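Local structure of glutathione transferase (Mesorhizobium loti, 1R9C) at residues A[19-22]-A[23-27]. The protein catalyses the manganese-dependent hydration of the antibiotic fosfomycin and thereby makes its host resistant to the drug. Numbering follows the deposited sequence.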
loop_
_atom_site.group_PDB
_atom_site.type_symbol
_atom_site.label_atom_id
_atom_site.label_comp_id
_atom_site.label_asym_id
_atom_site.label_seq_id
_atom_site.Cartn_x
_atom_site.Cartn_y
_atom_site.Cartn_z
ATOM N N THR A 19 2.531 5.237 15.280
ATOM C CA THR A 19 2.348 4.017 16.059
ATOM C C THR A 19 0.937 4.034 16.688
ATOM O O THR A 19 0.188 3.043 16.612
ATOM C CB THR A 19 3.449 3.921 17.158
ATOM O OG1 THR A 19 4.732 3.704 16.542
ATOM C CG2 THR A 19 3.240 2.711 18.058
ATOM N N ARG A 20 0.581 5.175 17.300
ATOM C CA ARG A 20 -0.695 5.288 18.003
ATOM C C ARG A 20 -1.868 5.193 17.020
ATOM O O ARG A 20 -2.867 4.537 17.305
ATOM C CB ARG A 20 -0.739 6.537 18.892
ATOM C CG ARG A 20 0.407 6.577 19.948
ATOM C CD ARG A 20 0.650 5.243 20.761
ATOM N NE ARG A 20 1.789 5.326 21.696
ATOM C CZ ARG A 20 2.427 4.270 22.236
ATOM N NH1 ARG A 20 2.042 3.027 21.917
ATOM N NH2 ARG A 20 3.453 4.452 23.101
ATOM N N ILE A 21 -1.731 5.837 15.865
ATOM C CA ILE A 21 -2.711 5.690 14.783
ATOM C C ILE A 21 -2.881 4.223 14.362
ATOM O O ILE A 21 -4.006 3.725 14.321
ATOM C CB ILE A 21 -2.351 6.616 13.570
ATOM C CG1 ILE A 21 -2.470 8.091 13.995
ATOM C CG2 ILE A 21 -3.239 6.298 12.386
ATOM C CD1 ILE A 21 -1.805 9.110 13.033
ATOM N N LEU A 22 -1.781 3.519 14.060
ATOM C CA LEU A 22 -1.916 2.161 13.548
ATOM C C LEU A 22 -2.475 1.233 14.631
ATOM O O LEU A 22 -3.257 0.326 14.336
ATOM C CB LEU A 22 -0.571 1.650 13.014
ATOM C CG LEU A 22 0.003 2.350 11.783
ATOM C CD1 LEU A 22 1.470 1.918 11.579
ATOM C CD2 LEU A 22 -0.847 1.973 10.550
ATOM N N GLU A 23 -2.097 1.478 15.889
ATOM C CA GLU A 23 -2.616 0.682 16.996
ATOM C C GLU A 23 -4.095 1.026 17.272
ATOM O O GLU A 23 -4.920 0.129 17.497
ATOM C CB GLU A 23 -1.780 0.899 18.263
ATOM C CG GLU A 23 -0.406 0.238 18.170
ATOM C CD GLU A 23 0.479 0.555 19.367
ATOM O OE1 GLU A 23 0.075 1.376 20.215
ATOM O OE2 GLU A 23 1.581 -0.017 19.453
ATOM N N GLY A 24 -4.409 2.319 17.202
ATOM C CA GLY A 24 -5.718 2.823 17.584
ATOM C C GLY A 24 -6.766 2.439 16.550
ATOM O O GLY A 24 -7.866 2.017 16.926
ATOM N N VAL A 25 -6.432 2.579 15.268
ATOM C CA VAL A 25 -7.409 2.317 14.200
ATOM C C VAL A 25 -7.429 0.843 13.820
ATOM O O VAL A 25 -8.509 0.258 13.729
ATOM C CB VAL A 25 -7.230 3.209 12.942
ATOM C CG1 VAL A 25 -8.308 2.934 11.926
ATOM C CG2 VAL A 25 -7.303 4.658 13.286
ATOM N N PHE A 26 -6.257 0.233 13.617
ATOM C CA PHE A 26 -6.235 -1.110 13.050
ATOM C C PHE A 26 -5.913 -2.223 14.033
ATOM O O PHE A 26 -5.874 -3.370 13.635
ATOM C CB PHE A 26 -5.268 -1.210 11.850
ATOM C CG PHE A 26 -5.448 -0.144 10.796
ATOM C CD1 PHE A 26 -4.566 0.923 10.722
ATOM C CD2 PHE A 26 -6.425 -0.247 9.811
ATOM C CE1 PHE A 26 -4.698 1.899 9.706
ATOM C CE2 PHE A 26 -6.560 0.735 8.817
ATOM C CZ PHE A 26 -5.689 1.799 8.754
ATOM N N ASP A 27 -5.681 -1.888 15.308
ATOM C CA ASP A 27 -5.115 -2.825 16.264
ATOM C C ASP A 27 -3.796 -3.419 15.753
ATOM O O ASP A 27 -3.505 -4.586 15.967
ATOM C CB ASP A 27 -6.126 -3.922 16.650
ATOM C CG ASP A 27 -6.015 -4.335 18.101
ATOM O OD1 ASP A 27 -5.262 -3.684 18.892
ATOM O OD2 ASP A 27 -6.659 -5.315 18.554
#
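The last turns of helix 15-26, an amphipathic helix of the glyoxalase (VOC) fold, join Arg-20 to Glu-23 on one flank and Leu-22 to Phe-26 on another. Four successive i to i+4 bonds carry the backbone, and they are not equal. Val-25 N points almost straight at Ile-21 O (N-H...O 165°), whereas the last of the four differs in that Phe-26 N reaches Leu-22 O over 3.1 Å from well above the carbonyl plane. Asp-27 then takes a positive phi, and the chain leaves the helix.

On the polar flank the salt bridge spans three residues. Arg-20 bends at chi2 (-47°), which swings its guanidinium along the helix beside Glu-23, whose chain runs extended beyond CG. NH1 of Arg-20 meets OE1 of Glu-23 at 3.1 Å; the oxygen lies in the guanidinium plane and is approached on its syn side, although the two flat groups are turned 48° apart. One N-H thus makes the bridge, not a paired two-bond fork. The other carboxylate oxygen, OE2 of Glu-23, rests 3.5 Å from the methyl CG2 of Thr-19, which lies alongside.

The apolar flank is built differently. CD2 of Leu-22 leans obliquely on the Phe-26 ring, 3.9 Å from both CD1 and CE1, while CG1 of Val-25 sits over the centre of one ring face.

The Phe-26 side chain lies about 8 Å from that of the manganese ligand Glu-118, and it also packs on Ile-2 of the second subunit. Thr-19 OG1 is hydrogen-bonded to Leu-15 O and Lys-45 NZ. Leu-22 packs on Val-54, Ile-56 and Phe-47 of the four-stranded sheet, and Phe-26 spans the two sheets, touching Ile-49 of strand 44-49, Phe-72 of strand 69-73 and Phe-109 of strand 106-110.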